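Local coordinates for Crh-like protein 5 (Neosartorya fumigata, PDB 6IBW) that breaks chitin chains and transfers them onto 1,6-beta-glucan or other chitin, cross-linking the polysaccharides of the fungal cell wall and septa, at residues D65-F70 / P178-L183; T113-K118 / V159-T164; W101-G106 / H140-D145. All coordinates share one frame; numbering follows the deposited sequence.

Contact 1: residues D65-F70 / P178-L183; sequences DFYFFF and PMRLRL. With NAG (2-acetamido-2-deoxy-beta-D-glucopyranose), chain C.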
# COMPACT_ATOMS: atom_id res chain seq x y z
N ASP A 65 -11.99 2.94 4.28
CA ASP A 65 -13.25 2.21 4.56
C ASP A 65 -13.73 1.55 3.28
O ASP A 65 -14.34 0.46 3.34
CB ASP A 65 -14.35 3.14 5.05
CG ASP A 65 -14.18 3.46 6.51
OD1 ASP A 65 -13.45 2.68 7.17
OD2 ASP A 65 -14.75 4.48 6.96
N PHE A 66 -13.37 2.17 2.16
CA PHE A 66 -13.89 1.78 0.83
C PHE A 66 -12.85 1.01 0.02
O PHE A 66 -11.65 1.04 0.33
CB PHE A 66 -14.29 3.03 0.07
CG PHE A 66 -13.17 4.03 -0.11
CD1 PHE A 66 -12.20 3.84 -1.07
CD2 PHE A 66 -13.12 5.17 0.67
CE1 PHE A 66 -11.20 4.78 -1.26
CE2 PHE A 66 -12.11 6.11 0.50
CZ PHE A 66 -11.15 5.91 -0.47
N TYR A 67 -13.34 0.36 -1.03
CA TYR A 67 -12.53 -0.36 -2.04
C TYR A 67 -12.73 0.31 -3.39
O TYR A 67 -13.77 0.93 -3.58
CB TYR A 67 -12.95 -1.81 -2.14
CG TYR A 67 -12.55 -2.68 -0.99
CD1 TYR A 67 -13.17 -2.58 0.25
CD2 TYR A 67 -11.60 -3.68 -1.15
CE1 TYR A 67 -12.83 -3.41 1.30
CE2 TYR A 67 -11.24 -4.51 -0.11
CZ TYR A 67 -11.86 -4.38 1.12
OH TYR A 67 -11.55 -5.20 2.16
N PHE A 68 -11.75 0.20 -4.28
CA PHE A 68 -11.90 0.74 -5.65
C PHE A 68 -11.50 -0.38 -6.62
O PHE A 68 -10.73 -1.28 -6.23
CB PHE A 68 -11.21 2.10 -5.74
CG PHE A 68 -9.71 2.08 -5.80
CD1 PHE A 68 -8.96 1.98 -4.64
CD2 PHE A 68 -9.05 2.23 -7.01
CE1 PHE A 68 -7.57 1.98 -4.70
CE2 PHE A 68 -7.67 2.23 -7.07
CZ PHE A 68 -6.93 2.10 -5.91
N PHE A 69 -12.13 -0.41 -7.79
CA PHE A 69 -11.96 -1.49 -8.78
C PHE A 69 -11.34 -0.87 -10.03
O PHE A 69 -12.10 -0.40 -10.90
CB PHE A 69 -13.30 -2.18 -9.05
CG PHE A 69 -13.21 -3.47 -9.81
CD1 PHE A 69 -12.19 -4.36 -9.57
CD2 PHE A 69 -14.18 -3.81 -10.74
CE1 PHE A 69 -12.11 -5.56 -10.26
CE2 PHE A 69 -14.12 -5.02 -11.43
CZ PHE A 69 -13.07 -5.88 -11.20
N PHE A 70 -10.01 -0.87 -10.08
CA PHE A 70 -9.14 -0.28 -11.14
C PHE A 70 -9.10 1.24 -10.98
O PHE A 70 -10.03 1.80 -10.37
CB PHE A 70 -9.60 -0.74 -12.53
CG PHE A 70 -9.41 -2.21 -12.78
CD1 PHE A 70 -8.16 -2.78 -12.63
CD2 PHE A 70 -10.47 -3.03 -13.14
CE1 PHE A 70 -7.96 -4.13 -12.84
CE2 PHE A 70 -10.27 -4.38 -13.37
CZ PHE A 70 -9.02 -4.93 -13.22
N PRO A 178 -11.09 -5.83 -6.17
CA PRO A 178 -11.26 -4.54 -5.49
C PRO A 178 -10.26 -4.41 -4.33
O PRO A 178 -10.13 -5.33 -3.55
CB PRO A 178 -12.70 -4.57 -4.98
CG PRO A 178 -13.37 -5.62 -5.86
CD PRO A 178 -12.31 -6.66 -6.14
N MET A 179 -9.52 -3.31 -4.29
CA MET A 179 -8.44 -3.10 -3.29
C MET A 179 -8.68 -1.84 -2.48
O MET A 179 -9.12 -0.83 -3.04
CB MET A 179 -7.06 -3.03 -3.97
CG MET A 179 -6.28 -4.32 -3.84
SD MET A 179 -5.03 -4.42 -5.10
CE MET A 179 -6.01 -5.26 -6.34
N ARG A 180 -8.35 -1.91 -1.19
CA ARG A 180 -8.41 -0.77 -0.24
C ARG A 180 -6.99 -0.22 -0.11
O ARG A 180 -6.06 -0.95 -0.34
CB ARG A 180 -8.97 -1.24 1.11
CG ARG A 180 -8.38 -2.54 1.61
CD ARG A 180 -8.57 -2.78 3.09
NE ARG A 180 -9.48 -1.81 3.68
CZ ARG A 180 -10.55 -2.07 4.46
NH1 ARG A 180 -10.89 -3.31 4.77
NH2 ARG A 180 -11.28 -1.06 4.92
N LEU A 181 -6.84 1.06 0.20
CA LEU A 181 -5.49 1.63 0.41
C LEU A 181 -5.16 1.56 1.90
O LEU A 181 -6.01 1.98 2.71
CB LEU A 181 -5.45 3.05 -0.15
CG LEU A 181 -4.11 3.77 -0.02
CD1 LEU A 181 -2.99 3.05 -0.75
CD2 LEU A 181 -4.22 5.18 -0.55
N ARG A 182 -3.99 1.02 2.24
CA ARG A 182 -3.42 0.99 3.60
C ARG A 182 -2.16 1.84 3.60
O ARG A 182 -1.32 1.66 2.69
CB ARG A 182 -2.99 -0.41 4.00
CG ARG A 182 -3.98 -1.18 4.85
CD ARG A 182 -3.26 -2.17 5.76
NE ARG A 182 -2.46 -3.10 4.99
CZ ARG A 182 -2.95 -4.14 4.32
NH1 ARG A 182 -4.25 -4.38 4.32
NH2 ARG A 182 -2.12 -4.92 3.64
N LEU A 183 -2.01 2.72 4.58
CA LEU A 183 -0.74 3.46 4.75
C LEU A 183 -0.20 3.10 6.14
O LEU A 183 -1.01 3.06 7.07
CB LEU A 183 -1.02 4.95 4.61
CG LEU A 183 -1.52 5.40 3.25
CD1 LEU A 183 -2.03 6.84 3.33
CD2 LEU A 183 -0.44 5.25 2.18
C1 NAG C . 2.98 -4.95 6.89
C2 NAG C . 2.02 -4.12 7.72
C3 NAG C . 2.48 -4.01 9.16
C4 NAG C . 2.80 -5.39 9.71
C5 NAG C . 3.81 -6.07 8.79
C6 NAG C . 4.28 -7.43 9.29
C7 NAG C . 0.98 -2.41 6.33
C8 NAG C . 0.93 -0.97 5.92
N2 NAG C . 1.91 -2.77 7.19
O3 NAG C . 1.43 -3.36 9.87
O4 NAG C . 3.34 -5.27 11.03
O5 NAG C . 3.22 -6.21 7.51
O6 NAG C . 3.22 -8.38 9.20
O7 NAG C . 0.20 -3.20 5.89
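Phe68 and Met179 meet as a single antiparallel hydrogen-bonded pair, each backbone N donating to the other's O: Phe68 N lies 3.1 Å from Met179 O, and the return bond from Met179 N to Phe68 O has the same length. In the family 16 catalytic domain of this longer cell-wall protein, a beta-sandwich, the 65-70 segment carries the chain from strand 61-64 in one sheet to strand 71-78 in the other, and the bridge holds it to the chain leading into strand 180-187. The aliphatic stem of Arg180 covers one face of Tyr67, with CB 4.1 Å from the ring centroid and only 7° off the normal, a CH-pi contact. Arg180 CG stands between the backbone N and the carbonyl carbon (chi1 45°), which lays the stem along the ring; a bend at chi3 keeps the guanidinium beside the phenol, with Tyr67 CE1 over one of its faces and the two planes 48° apart. Asp63 takes the NE of Arg180 in a salt bridge and the carbonyl O of Thr64 binds NH2, while the hydroxyl of Tyr67 is hydrogen-bonded to Asp94. Pro178 O approaches the same phenol at its edge, 3.3 Å from Tyr67 CD2. Farther along, the Phe69 ring and the pyrrolidine of Pro178 lie side by side, Phe69 CD1 being 4.1 Å from Pro178 CG. Phe68 dips between the sheets, where Trp146 meets it edge-to-face and Leu91 and Ile221 also touch it. Two residues past Arg180, the strand enters the substrate cleft: the chitin-binding Arg182 points its NE at the acetamide oxygen O7 of a bound N-acetylglucosamine, 2.8 Å away and close to the guanidinium plane.

Contact 2: residues T113-K118 / V159-T164; sequences TNYFGK and VVRTLT. With NAG (2-acetamido-2-deoxy-beta-D-glucopyranose), chain B; NAG (2-acetamido-2-deoxy-beta-D-glucopyranose), chain D.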
# COMPACT_ATOMS: atom_id res chain seq x y z
N THR A 113 9.34 -1.42 -5.09
CA THR A 113 7.99 -1.69 -5.64
C THR A 113 7.79 -3.19 -5.54
O THR A 113 8.77 -3.93 -5.66
CB THR A 113 7.86 -1.15 -7.06
OG1 THR A 113 8.49 -2.07 -7.94
CG2 THR A 113 8.52 0.19 -7.24
N ASN A 114 6.58 -3.65 -5.31
CA ASN A 114 6.36 -5.10 -5.13
C ASN A 114 4.90 -5.39 -5.42
O ASN A 114 4.11 -4.46 -5.30
CB ASN A 114 6.81 -5.54 -3.73
CG ASN A 114 6.80 -7.05 -3.55
OD1 ASN A 114 7.38 -7.80 -4.33
ND2 ASN A 114 6.19 -7.50 -2.46
N TYR A 115 4.57 -6.62 -5.79
CA TYR A 115 3.16 -7.05 -5.94
C TYR A 115 3.07 -8.54 -5.64
O TYR A 115 4.10 -9.21 -5.65
CB TYR A 115 2.66 -6.73 -7.35
CG TYR A 115 3.06 -7.76 -8.37
CD1 TYR A 115 2.29 -8.89 -8.56
CD2 TYR A 115 4.22 -7.63 -9.12
CE1 TYR A 115 2.65 -9.86 -9.47
CE2 TYR A 115 4.60 -8.60 -10.03
CZ TYR A 115 3.81 -9.72 -10.21
OH TYR A 115 4.12 -10.70 -11.12
N PHE A 116 1.88 -9.04 -5.35
CA PHE A 116 1.57 -10.50 -5.44
C PHE A 116 0.12 -10.66 -5.87
O PHE A 116 -0.64 -9.69 -5.83
CB PHE A 116 2.01 -11.26 -4.19
CG PHE A 116 1.80 -10.58 -2.87
CD1 PHE A 116 0.52 -10.49 -2.33
CD2 PHE A 116 2.87 -10.08 -2.12
CE1 PHE A 116 0.30 -9.91 -1.08
CE2 PHE A 116 2.66 -9.48 -0.89
CZ PHE A 116 1.37 -9.40 -0.37
N GLY A 117 -0.20 -11.82 -6.42
CA GLY A 117 -1.57 -12.22 -6.79
C GLY A 117 -2.02 -13.31 -5.85
O GLY A 117 -1.29 -14.27 -5.72
N LYS A 118 -3.16 -13.12 -5.19
CA LYS A 118 -3.86 -14.17 -4.40
C LYS A 118 -2.98 -14.66 -3.24
O LYS A 118 -3.11 -15.82 -2.86
CB LYS A 118 -4.25 -15.34 -5.31
CG LYS A 118 -5.31 -15.01 -6.35
CD LYS A 118 -5.09 -15.84 -7.59
CE LYS A 118 -6.16 -15.66 -8.65
NZ LYS A 118 -5.99 -14.39 -9.40
N VAL A 159 7.59 7.15 -14.97
CA VAL A 159 7.26 5.71 -14.88
C VAL A 159 8.53 5.03 -14.44
O VAL A 159 9.59 5.30 -15.05
CB VAL A 159 6.74 5.15 -16.21
CG1 VAL A 159 6.62 3.64 -16.13
CG2 VAL A 159 5.41 5.79 -16.62
N VAL A 160 8.44 4.20 -13.40
CA VAL A 160 9.62 3.51 -12.83
C VAL A 160 9.41 2.00 -12.92
O VAL A 160 10.41 1.28 -12.79
CB VAL A 160 9.91 3.98 -11.40
CG1 VAL A 160 10.47 5.39 -11.39
CG2 VAL A 160 8.72 3.85 -10.45
N ARG A 161 8.18 1.52 -13.13
CA ARG A 161 7.92 0.08 -13.34
C ARG A 161 6.57 -0.15 -14.00
O ARG A 161 5.63 0.50 -13.64
CB ARG A 161 7.97 -0.68 -12.02
CG ARG A 161 7.78 -2.18 -12.20
CD ARG A 161 7.83 -2.88 -10.86
NE ARG A 161 7.65 -4.31 -11.03
CZ ARG A 161 7.66 -5.19 -10.04
NH1 ARG A 161 7.92 -4.81 -8.80
NH2 ARG A 161 7.45 -6.47 -10.29
N THR A 162 6.50 -1.10 -14.92
CA THR A 162 5.23 -1.54 -15.54
C THR A 162 5.13 -3.05 -15.39
O THR A 162 6.09 -3.72 -15.69
CB THR A 162 5.16 -1.16 -17.02
OG1 THR A 162 5.37 0.24 -17.17
CG2 THR A 162 3.82 -1.52 -17.64
N LEU A 163 4.01 -3.55 -14.88
CA LEU A 163 3.71 -4.99 -14.82
C LEU A 163 2.53 -5.22 -15.75
O LEU A 163 1.46 -4.68 -15.45
CB LEU A 163 3.37 -5.40 -13.38
CG LEU A 163 2.76 -6.79 -13.25
CD1 LEU A 163 3.84 -7.84 -13.27
CD2 LEU A 163 1.91 -6.91 -12.00
N THR A 164 2.73 -5.91 -16.87
CA THR A 164 1.61 -6.19 -17.79
C THR A 164 0.90 -7.45 -17.29
O THR A 164 1.50 -8.21 -16.57
CB THR A 164 2.03 -6.21 -19.25
OG1 THR A 164 2.89 -7.32 -19.49
CG2 THR A 164 2.74 -4.94 -19.66
C1 NAG B . 3.59 -6.76 2.02
C2 NAG B . 3.56 -7.72 3.21
C3 NAG B . 2.81 -7.16 4.41
C4 NAG B . 3.26 -5.72 4.69
C5 NAG B . 3.25 -4.84 3.46
C6 NAG B . 3.88 -3.49 3.79
C7 NAG B . 3.80 -10.04 2.42
C8 NAG B . 3.12 -11.37 2.29
N2 NAG B . 3.04 -9.04 2.89
O1 NAG B . 4.56 -7.18 1.03
O3 NAG B . 3.16 -7.97 5.53
O4 NAG B . 2.38 -5.05 5.60
O5 NAG B . 3.98 -5.43 2.39
O6 NAG B . 5.29 -3.57 4.02
O7 NAG B . 4.99 -9.93 2.13
C1 NAG D . 9.91 -9.21 2.29
C2 NAG D . 9.40 -8.49 1.03
C3 NAG D . 8.84 -7.12 1.42
C4 NAG D . 7.72 -7.33 2.45
C5 NAG D . 8.19 -8.13 3.67
C6 NAG D . 6.96 -8.45 4.53
C7 NAG D . 10.28 -8.80 -1.26
C8 NAG D . 11.50 -8.75 -2.14
N2 NAG D . 10.44 -8.38 0.01
O3 NAG D . 8.38 -6.40 0.26
O4 NAG D . 7.22 -6.07 2.91
O5 NAG D . 8.88 -9.34 3.30
O6 NAG D . 7.32 -9.10 5.73
O7 NAG D . 9.23 -9.23 -1.71
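Leu163 sets its CD2 methyl squarely over one face of the Tyr115 ring, 3.6 Å from the centroid, and its CD1 reaches the rim at Tyr115 CE2. The two side chains cross at about a right angle, one methyl over the ring and the other at its rim. Next to this apolar patch, Arg161 runs straight out with every torsion near 180°, a fully extended chain that spans the gap to the facing strand. Its NH1 meets Thr113 OG1 at 2.9 Å along a nearly straight bond (171°), the hydroxyl lying in the guanidinium plane, and NH2 comes to the edge of the Tyr115 ring, 3.6 Å from CE2. The carbonyl O of Arg126 also accepts from NH1, and Trp153 is the cation-pi partner of the arginine, so the guanidinium has partners on several sides. The strands themselves belong to the two facing sheets of the family 16 sandwich: 113-116 and 159-164 run 14° from parallel with axes 9.3 Å apart. A classic beta bulge lets Val160 and Arg161 both face Trp153 of the adjoining strand. Packing is far looser on the outer side of 159-164, where Val159 and Thr162 turn from the sandwich to solvent. On the reverse side of 113-116, Phe116 CE2 lies 3.5 Å from C7 of a bound N-acetylglucosamine.

Contact 3: residues W101-G106 / H140-D145; sequences WEVLGG and HTYTID. With NAG (2-acetamido-2-deoxy-beta-D-glucopyranose), chain B; NAG (2-acetamido-2-deoxy-beta-D-glucopyranose), chain D.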
# COMPACT_ATOMS: atom_id res chain seq x y z
N TRP A 101 4.41 -0.13 -2.32
CA TRP A 101 5.63 0.71 -2.28
C TRP A 101 6.27 0.47 -0.93
O TRP A 101 5.52 0.59 0.03
CB TRP A 101 5.26 2.18 -2.36
CG TRP A 101 4.77 2.68 -3.68
CD1 TRP A 101 3.51 3.05 -4.01
CD2 TRP A 101 5.60 3.02 -4.79
NE1 TRP A 101 3.48 3.54 -5.29
CE2 TRP A 101 4.75 3.55 -5.79
CE3 TRP A 101 6.97 2.90 -5.06
CZ2 TRP A 101 5.23 3.95 -7.03
CZ3 TRP A 101 7.44 3.31 -6.29
CH2 TRP A 101 6.59 3.82 -7.26
N GLU A 102 7.56 0.19 -0.83
CA GLU A 102 8.17 0.10 0.51
C GLU A 102 9.45 0.91 0.52
O GLU A 102 10.18 0.83 -0.43
CB GLU A 102 8.31 -1.35 0.96
CG GLU A 102 7.11 -1.76 1.78
CD GLU A 102 6.94 -3.24 2.04
OE1 GLU A 102 7.63 -4.05 1.34
OE2 GLU A 102 6.15 -3.58 3.00
N VAL A 103 9.61 1.77 1.52
CA VAL A 103 10.86 2.55 1.71
C VAL A 103 11.51 2.05 3.01
O VAL A 103 10.78 1.74 3.95
CB VAL A 103 10.58 4.06 1.73
CG1 VAL A 103 11.79 4.85 1.27
CG2 VAL A 103 9.35 4.42 0.91
N LEU A 104 12.83 1.95 3.02
CA LEU A 104 13.64 1.51 4.19
C LEU A 104 14.41 2.71 4.70
O LEU A 104 14.90 3.46 3.87
CB LEU A 104 14.59 0.41 3.73
CG LEU A 104 13.92 -0.85 3.19
CD1 LEU A 104 14.98 -1.81 2.66
CD2 LEU A 104 13.08 -1.52 4.26
N GLY A 105 14.47 2.90 6.02
CA GLY A 105 15.02 4.13 6.62
C GLY A 105 16.49 4.33 6.34
O GLY A 105 16.90 5.48 6.24
N GLY A 106 17.25 3.24 6.23
CA GLY A 106 18.72 3.29 6.02
C GLY A 106 19.11 3.31 4.56
O GLY A 106 20.30 3.53 4.27
N HIS A 140 7.69 12.82 -1.88
CA HIS A 140 7.61 12.39 -3.29
C HIS A 140 6.18 11.97 -3.58
O HIS A 140 5.46 11.65 -2.62
CB HIS A 140 8.59 11.26 -3.56
CG HIS A 140 10.00 11.73 -3.67
ND1 HIS A 140 10.45 12.36 -4.81
CD2 HIS A 140 11.04 11.65 -2.83
CE1 HIS A 140 11.72 12.67 -4.66
NE2 HIS A 140 12.12 12.23 -3.45
N THR A 141 5.77 12.01 -4.84
CA THR A 141 4.42 11.53 -5.19
C THR A 141 4.56 10.11 -5.71
O THR A 141 5.18 9.94 -6.76
CB THR A 141 3.74 12.40 -6.24
OG1 THR A 141 3.88 13.74 -5.80
CG2 THR A 141 2.28 12.00 -6.37
N TYR A 142 3.98 9.16 -5.00
CA TYR A 142 4.02 7.73 -5.37
C TYR A 142 2.69 7.41 -6.04
O TYR A 142 1.65 7.38 -5.36
CB TYR A 142 4.31 6.89 -4.14
CG TYR A 142 5.62 7.18 -3.46
CD1 TYR A 142 5.73 8.14 -2.48
CD2 TYR A 142 6.75 6.45 -3.78
CE1 TYR A 142 6.94 8.39 -1.85
CE2 TYR A 142 7.97 6.69 -3.17
CZ TYR A 142 8.07 7.66 -2.19
OH TYR A 142 9.26 7.90 -1.57
N THR A 143 2.70 7.18 -7.35
CA THR A 143 1.47 6.86 -8.10
C THR A 143 1.48 5.41 -8.57
O THR A 143 2.49 4.95 -9.09
CB THR A 143 1.28 7.80 -9.28
OG1 THR A 143 1.68 9.09 -8.80
CG2 THR A 143 -0.14 7.80 -9.79
N ILE A 144 0.36 4.73 -8.40
CA ILE A 144 0.12 3.38 -8.97
C ILE A 144 -1.03 3.56 -9.95
O ILE A 144 -2.04 4.08 -9.54
CB ILE A 144 -0.21 2.36 -7.88
CG1 ILE A 144 1.04 1.90 -7.14
CG2 ILE A 144 -0.99 1.20 -8.46
CD1 ILE A 144 0.75 1.26 -5.79
N ASP A 145 -0.84 3.20 -11.22
CA ASP A 145 -1.93 3.24 -12.22
C ASP A 145 -2.34 1.79 -12.38
O ASP A 145 -1.45 0.95 -12.48
CB ASP A 145 -1.50 3.93 -13.51
CG ASP A 145 -1.03 5.35 -13.27
OD1 ASP A 145 0.20 5.53 -13.01
OD2 ASP A 145 -1.89 6.28 -13.28
C1 NAG B . 3.59 -6.76 2.02
C2 NAG B . 3.56 -7.72 3.21
C3 NAG B . 2.81 -7.16 4.41
C4 NAG B . 3.26 -5.72 4.69
C5 NAG B . 3.25 -4.84 3.46
C6 NAG B . 3.88 -3.49 3.79
C7 NAG B . 3.80 -10.04 2.42
C8 NAG B . 3.12 -11.37 2.29
N2 NAG B . 3.04 -9.04 2.89
O1 NAG B . 4.56 -7.18 1.03
O3 NAG B . 3.16 -7.97 5.53
O4 NAG B . 2.38 -5.05 5.60
O5 NAG B . 3.98 -5.43 2.39
O6 NAG B . 5.29 -3.57 4.02
O7 NAG B . 4.99 -9.93 2.13
C1 NAG D . 9.91 -9.21 2.29
C2 NAG D . 9.40 -8.49 1.03
C3 NAG D . 8.84 -7.12 1.42
C4 NAG D . 7.72 -7.33 2.45
C5 NAG D . 8.19 -8.13 3.67
C6 NAG D . 6.96 -8.45 4.53
C7 NAG D . 10.28 -8.80 -1.26
C8 NAG D . 11.50 -8.75 -2.14
N2 NAG D . 10.44 -8.38 0.01
O3 NAG D . 8.38 -6.40 0.26
O4 NAG D . 7.22 -6.07 2.91
O5 NAG D . 8.88 -9.34 3.30
O6 NAG D . 7.32 -9.10 5.73
O7 NAG D . 9.23 -9.23 -1.71
O HOH W 1 0.81 5.06 -4.87
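The indole of Trp101 carries Tyr142 on one face: the tyrosine CB sits over the five-membered ring, 3.8 Å from its centroid, and the phenol turns its edge toward the six-membered ring. That edge-to-face pair has centroids 5.2 Å apart and planes at 66°, with Tyr142 CD2 leading. At the rim of the indole, in its plane, the carbonyl O of Thr143 lies 3.6 Å from Trp101 CZ2. Ile144, running antiparallel to the indole side chain, brings CG1 to 3.5 Å from Trp101 NE1. The same NE1 gives a weak hydrogen bond to a water that in turn donates to Tyr142 O, linking the indole to the backbone of the facing strand. With CG anti to the carbonyl carbon (chi1 -72°), Trp101 reaches across the space between the sheets of the family 16 sandwich, whose strands 101-105 and 140-145 have axes 9.9 Å apart. Trp153 adds a further edge-to-face ring. Trp101 is also the variable residue before the final glutamate in the family's E-x-D-x-E sequence, formed here by Glu98, Asp100 and Glu102. Strand alternation thus sends the tryptophan into the core and Glu102, the probable proton donor, into the chitin-binding cleft. There two hydroxyls of one N-acetylglucosamine donate to the same carboxylate oxygen, Glu102 OE1 lying 2.7 Å from NAG O3 and 2.6 Å from NAG O4. The modelled approach of Glu102 OE2 to O6 of a second sugar is chemically implausible and remains doubtful.

All three contacts are buried in one family 16 sandwich, yet they do different work. Contacts 2 and 3 bridge its two sheets through side chains, and they touch: Thr113 CG2 packs 3.4 Å from Trp101 CZ3, with Val160 beside the same indole. Their strands 110-116 and 98-105 are neighbours in the cleft-bearing sheet, and both contacts border the same pair of sugars. Contact 3 is almost wholly aromatic and aliphatic, whereas contact 2 sets a partly exposed arginine against a threonine hydroxyl and a tyrosine and has a solvent-facing outer side. Contact 1, about 16 Å from contact 2 and 17 Å from contact 3 between centres, relies instead on backbone pairing, with its arginine salt-bridged near a partly exposed margin.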